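Local coordinates for HTH marR-type domain-containing protein (Streptococcus agalactiae serotype III, PDB 7DVR) that senses heme, binding it by coordination of its iron, and probably acts as a MarR-type DNA-binding transcription factor of a hemolytic bacterium, at residues A[60-63]-A[64-67]; A[69-72]-A[73-77]. All coordinates share one frame; numbering follows the deposited sequence.

Contact 1 of 2, residues A[60-63]-A[64-67]; sequences HISK and SVAS
Ile61 and Ser62 meet Val65 and Ala66 where the turn of the helix-turn-helix runs into helix 63-75, which by its place in the winged MarR fold is the probable DNA-recognition helix. The tight part lies on the inner side. Ile61 carries CG1 between its own backbone N and carbonyl carbon (chi1 55°), and from there its CD1 methyl reaches across the start of the helix to the backbone of Ala66. Ile61 CD1 lies only 3.4 Å from Ala66 CA, closer than carbons usually pack, and 3.7 Å from Ala66 CB, while Val65 CG1 borders the same methyl. The buried Ala66 also touches Ile52 and Glu56 of helix 52-59, so its small side chain fits between the preceding helix and the turn.

The solvent side is polar and more exposed. Ser62 occupies the N-cap position, and its OG shares a hydrogen bond of 3.0 Å with Ser64 OG; either hydroxyl could be the donor. The one close approach of a methyl here is that of Val65 CG2, 3.2 Å from Ser62 OG. The side chain of Lys63 sets off away from the helix turn that follows, although its CB still touches Ser64 N, and its bent chain touches Glu56.

Main-chain bonds form the first turn. Ser67 N donates to Lys63 O, whereas Val65 N makes only a weak, strongly bent bond to Ser62 O. Ser62 O also receives a far straighter bond from Ala66 N, 3.0 Å long with an N-H...O angle of 173°.

Contact 2 of 2, residues A[69-72]-A[73-77]; sequences LVKR and MEKNG
With CG anti to the carbonyl carbon (chi1 -69°), Met73 folds its side chain back along the last turns of helix 63-75, the probable recognition helix of the winged helix-turn-helix, and brings SD to 4.0 Å from Leu69 CG. Leu69 places CG anti to its backbone N (chi1 176°), and the two side chains cross at a slant. Met73 CG lies close to Leu69 O, 3.3 Å away, the same oxygen that accepts the Met73 N-H in its carbonyl plane. Both residues are buried against helix 34-44: Leu69 rests on Pro34, Gln35 and Leu38, and Met73 on Gln35. Leu69 also reaches Leu59, while Val70 packs on Ile52 of helix 52-59.

The outer face carries Lys71 and Lys75, whose CE atoms approach to 4.0 Å. Their ammonium groups diverge to 5.6 Å between the two NZ atoms, a separation that probably eases the like-charge repulsion.

At the Asn76-Gly77 turn, Gly77, at positive phi, completes a Schellman motif and Gly77 N bonds to Glu74 O at 2.7 Å. Asn76 N donates to Arg72 O, and the amide side chain comes back close to the same oxygen. Asn76 OD1 stands 3.0 Å from Arg72 O, two acceptors that cannot bond to each other; OD1 instead accepts a hydrogen bond from Gln35 NE2.

Overall arrangement
Along the chain the two contacts come in series, neither nesting nor crossing. After helix 52-59 the backbone turns through 60-63, and contact 1 joins that short connection to the first turn of helix 63-75. The same helix then runs on into contact 2, where residues 69-72 meet 73-77 before the chain leaves for strand 79-83. Each contact closes only a local turn; their centres are 14 Å apart. Contact 1 ties the helix start to helix 52-59, while contact 2 seats its later turns against helices 34-44 and 52-59. Glu74, through a weak bond to Ile81, and Gly77, bonded to Thr96, connect this end with the wing region.

Contact 1 of 2, residues A[60-63]-A[64-67]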
ATOM      1  N   HIS A  60      -8.488  -6.535 -20.532  1.00 64.26           N
ATOM      2  CA  HIS A  60      -8.134  -5.146 -20.925  1.00 68.73           C
ATOM      3  C   HIS A  60      -6.613  -4.973 -20.977  1.00 65.92           C
ATOM      4  O   HIS A  60      -6.086  -4.018 -20.400  1.00 66.15           O
ATOM      5  CB  HIS A  60      -8.752  -4.131 -19.955  1.00 75.63           C
ATOM      6  CG  HIS A  60     -10.195  -4.354 -19.667  1.00 79.45           C
ATOM      7  ND1 HIS A  60     -10.626  -4.965 -18.503  1.00 83.88           N
ATOM      8  CD2 HIS A  60     -11.307  -4.050 -20.371  1.00 83.53           C
ATOM      9  CE1 HIS A  60     -11.943  -5.027 -18.497  1.00 83.71           C
ATOM     10  NE2 HIS A  60     -12.390  -4.467 -19.639  1.00 84.29           N
ATOM     11  N   ILE A  61      -5.932  -5.834 -21.707  1.00 63.69           N
ATOM     12  CA  ILE A  61      -4.460  -5.750 -21.873  1.00 62.24           C
ATOM     13  C   ILE A  61      -4.123  -5.750 -23.354  1.00 60.93           C
ATOM     14  O   ILE A  61      -4.967  -6.097 -24.191  1.00 66.09           O
ATOM     15  CB  ILE A  61      -3.775  -6.915 -21.128  1.00 61.19           C
ATOM     16  CG1 ILE A  61      -4.317  -8.276 -21.583  1.00 61.05           C
ATOM     17  CG2 ILE A  61      -3.872  -6.731 -19.614  1.00 61.89           C
ATOM     18  CD1 ILE A  61      -3.462  -9.475 -21.167  1.00 62.13           C
ATOM     19  N   SER A  62      -2.888  -5.401 -23.659  1.00 60.84           N
ATOM     20  CA  SER A  62      -2.375  -5.302 -25.043  1.00 59.78           C
ATOM     21  C   SER A  62      -2.026  -6.698 -25.517  1.00 56.84           C
ATOM     22  O   SER A  62      -1.846  -7.617 -24.702  1.00 56.85           O
ATOM     23  CB  SER A  62      -1.143  -4.461 -25.134  1.00 60.75           C
ATOM     24  OG  SER A  62      -0.092  -5.154 -24.425  1.00 59.99           O
ATOM     25  N   LYS A  63      -1.839  -6.795 -26.809  1.00 57.02           N
ATOM     26  CA  LYS A  63      -1.562  -8.072 -27.490  1.00 58.84           C
ATOM     27  C   LYS A  63      -0.304  -8.718 -26.890  1.00 53.79           C
ATOM     28  O   LYS A  63      -0.362  -9.884 -26.517  1.00 53.14           O
ATOM     29  CB  LYS A  63      -1.475  -7.775 -28.983  1.00 60.94           C
ATOM     30  CG  LYS A  63      -1.373  -8.971 -29.909  1.00 64.54           C
ATOM     31  CD  LYS A  63      -2.357  -8.876 -31.089  1.00 68.54           C
ATOM     32  CE  LYS A  63      -1.766  -9.322 -32.408  1.00 72.47           C
ATOM     33  NZ  LYS A  63      -1.311 -10.735 -32.366  1.00 71.02           N
ATOM     34  N   SER A  64       0.772  -7.958 -26.796  1.00 55.26           N
ATOM     35  CA  SER A  64       2.116  -8.385 -26.336  1.00 57.13           C
ATOM     36  C   SER A  64       2.046  -8.979 -24.920  1.00 54.37           C
ATOM     37  O   SER A  64       2.742  -9.943 -24.623  1.00 57.74           O
ATOM     38  CB  SER A  64       3.001  -7.206 -26.288  1.00 62.03           C
ATOM     39  OG  SER A  64       2.478  -6.307 -25.319  1.00 65.17           O
ATOM     40  N   VAL A  65       1.264  -8.367 -24.045  1.00 53.02           N
ATOM     41  CA  VAL A  65       1.133  -8.784 -22.622  1.00 53.30           C
ATOM     42  C   VAL A  65       0.340 -10.094 -22.647  1.00 50.79           C
ATOM     43  O   VAL A  65       0.831 -11.116 -22.069  1.00 49.51           O
ATOM     44  CB  VAL A  65       0.472  -7.665 -21.784  1.00 53.72           C
ATOM     45  CG1 VAL A  65       0.231  -8.062 -20.332  1.00 54.88           C
ATOM     46  CG2 VAL A  65       1.296  -6.371 -21.844  1.00 56.47           C
ATOM     47  N   ALA A  66      -0.818 -10.086 -23.345  1.00 50.77           N
ATOM     48  CA  ALA A  66      -1.730 -11.251 -23.479  1.00 48.95           C
ATOM     49  C   ALA A  66      -0.923 -12.449 -23.922  1.00 49.95           C
ATOM     50  O   ALA A  66      -1.158 -13.575 -23.457  1.00 49.97           O
ATOM     51  CB  ALA A  66      -2.823 -11.016 -24.488  1.00 49.00           C
ATOM     52  N   SER A  67      -0.050 -12.197 -24.871  1.00 51.51           N
ATOM     53  CA  SER A  67       0.778 -13.234 -25.487  1.00 54.83           C
ATOM     54  C   SER A  67       1.782 -13.766 -24.449  1.00 55.00           C
ATOM     55  O   SER A  67       2.125 -14.996 -24.443  1.00 51.82           O
ATOM     56  CB  SER A  67       1.444 -12.667 -26.675  1.00 60.03           C
ATOM     57  OG  SER A  67       2.425 -13.596 -27.103  1.00 66.75           O
TER

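Contact 2 of 2, residues A[69-72]-A[73-77]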
ATOM      1  N   LEU A  69       1.422 -13.619 -21.132  1.00 49.72           N
ATOM      2  CA  LEU A  69       0.563 -14.314 -20.158  1.00 51.62           C
ATOM      3  C   LEU A  69       0.221 -15.720 -20.635  1.00 50.59           C
ATOM      4  O   LEU A  69       0.389 -16.630 -19.823  1.00 47.51           O
ATOM      5  CB  LEU A  69      -0.718 -13.533 -19.926  1.00 52.35           C
ATOM      6  CG  LEU A  69      -1.711 -14.216 -19.003  1.00 51.87           C
ATOM      7  CD1 LEU A  69      -1.112 -14.309 -17.605  1.00 53.84           C
ATOM      8  CD2 LEU A  69      -3.036 -13.465 -18.991  1.00 54.93           C
ATOM      9  N   VAL A  70      -0.288 -15.915 -21.859  1.00 46.13           N
ATOM     10  CA  VAL A  70      -0.790 -17.274 -22.243  1.00 47.16           C
ATOM     11  C   VAL A  70       0.386 -18.234 -22.444  1.00 48.14           C
ATOM     12  O   VAL A  70       0.239 -19.449 -22.158  1.00 46.30           O
ATOM     13  CB  VAL A  70      -1.699 -17.228 -23.484  1.00 44.74           C
ATOM     14  CG1 VAL A  70      -2.888 -16.376 -23.163  1.00 43.18           C
ATOM     15  CG2 VAL A  70      -0.961 -16.740 -24.695  1.00 47.34           C
ATOM     16  N   LYS A  71       1.545 -17.714 -22.821  1.00 52.73           N
ATOM     17  CA  LYS A  71       2.735 -18.569 -23.049  1.00 57.29           C
ATOM     18  C   LYS A  71       3.213 -19.156 -21.707  1.00 55.71           C
ATOM     19  O   LYS A  71       3.667 -20.341 -21.679  1.00 52.84           O
ATOM     20  CB  LYS A  71       3.861 -17.781 -23.715  1.00 66.53           C
ATOM     21  CG  LYS A  71       5.046 -18.662 -24.068  1.00 73.51           C
ATOM     22  CD  LYS A  71       6.015 -18.084 -25.091  1.00 80.20           C
ATOM     23  CE  LYS A  71       7.249 -18.958 -25.219  1.00 84.41           C
ATOM     24  NZ  LYS A  71       8.283 -18.348 -26.093  1.00 87.19           N
ATOM     25  N   ARG A  72       3.121 -18.343 -20.656  1.00 53.56           N
ATOM     26  CA  ARG A  72       3.447 -18.744 -19.262  1.00 53.94           C
ATOM     27  C   ARG A  72       2.366 -19.658 -18.685  1.00 50.14           C
ATOM     28  O   ARG A  72       2.680 -20.523 -17.884  1.00 50.59           O
ATOM     29  CB  ARG A  72       3.566 -17.518 -18.370  1.00 59.53           C
ATOM     30  CG  ARG A  72       4.981 -16.970 -18.317  1.00 66.72           C
ATOM     31  CD  ARG A  72       4.918 -15.474 -18.103  1.00 71.64           C
ATOM     32  NE  ARG A  72       4.069 -15.121 -16.972  1.00 72.56           N
ATOM     33  CZ  ARG A  72       3.332 -14.015 -16.867  1.00 74.06           C
ATOM     34  NH1 ARG A  72       3.287 -13.128 -17.847  1.00 75.12           N
ATOM     35  NH2 ARG A  72       2.632 -13.800 -15.765  1.00 77.98           N
ATOM     36  N   MET A  73       1.109 -19.491 -19.072  1.00 47.62           N
ATOM     37  CA  MET A  73       0.047 -20.426 -18.637  1.00 48.56           C
ATOM     38  C   MET A  73       0.321 -21.798 -19.246  1.00 46.91           C
ATOM     39  O   MET A  73       0.220 -22.769 -18.537  1.00 49.37           O
ATOM     40  CB  MET A  73      -1.333 -19.908 -19.029  1.00 46.13           C
ATOM     41  CG  MET A  73      -1.716 -18.677 -18.240  1.00 47.71           C
ATOM     42  SD  MET A  73      -3.244 -17.916 -18.816  1.00 49.13           S
ATOM     43  CE  MET A  73      -4.377 -19.101 -18.085  1.00 53.07           C
ATOM     44  N   GLU A  74       0.728 -21.835 -20.509  1.00 47.83           N
ATOM     45  CA  GLU A  74       1.111 -23.065 -21.240  1.00 49.98           C
ATOM     46  C   GLU A  74       2.330 -23.685 -20.548  1.00 52.62           C
ATOM     47  O   GLU A  74       2.261 -24.886 -20.253  1.00 52.01           O
ATOM     48  CB  GLU A  74       1.403 -22.793 -22.718  1.00 52.08           C
ATOM     49  CG  GLU A  74       1.723 -24.028 -23.540  1.00 53.88           C
ATOM     50  CD  GLU A  74       1.621 -23.832 -25.052  1.00 59.11           C
ATOM     51  OE1 GLU A  74       2.240 -22.870 -25.547  1.00 58.58           O
ATOM     52  OE2 GLU A  74       0.878 -24.631 -25.757  1.00 58.74           O
ATOM     53  N   LYS A  75       3.376 -22.894 -20.318  1.00 53.83           N
ATOM     54  CA  LYS A  75       4.608 -23.321 -19.562  1.00 60.28           C
ATOM     55  C   LYS A  75       4.208 -24.016 -18.276  1.00 56.78           C
ATOM     56  O   LYS A  75       4.696 -25.124 -17.987  1.00 58.99           O
ATOM     57  CB  LYS A  75       5.518 -22.129 -19.254  1.00 67.71           C
ATOM     58  CG  LYS A  75       6.565 -21.863 -20.330  1.00 78.52           C
ATOM     59  CD  LYS A  75       7.130 -20.438 -20.378  1.00 83.78           C
ATOM     60  CE  LYS A  75       8.139 -20.211 -21.491  1.00 89.45           C
ATOM     61  NZ  LYS A  75       9.504 -20.675 -21.119  1.00 94.86           N
ATOM     62  N   ASN A  76       3.317 -23.413 -17.516  1.00 52.09           N
ATOM     63  CA  ASN A  76       2.751 -24.034 -16.301  1.00 50.86           C
ATOM     64  C   ASN A  76       1.860 -25.271 -16.535  1.00 50.01           C
ATOM     65  O   ASN A  76       1.500 -25.896 -15.483  1.00 48.84           O
ATOM     66  CB  ASN A  76       1.984 -22.985 -15.514  1.00 50.39           C
ATOM     67  CG  ASN A  76       2.852 -21.860 -15.009  1.00 53.21           C
ATOM     68  OD1 ASN A  76       2.391 -20.731 -14.917  1.00 53.97           O
ATOM     69  ND2 ASN A  76       4.104 -22.139 -14.722  1.00 52.37           N
ATOM     70  N   GLY A  77       1.470 -25.604 -17.786  1.00 50.25           N
ATOM     71  CA  GLY A  77       0.630 -26.782 -18.067  1.00 46.52           C
ATOM     72  C   GLY A  77      -0.833 -26.563 -17.740  1.00 42.34           C
ATOM     73  O   GLY A  77      -1.567 -27.542 -17.699  1.00 41.21           O
TER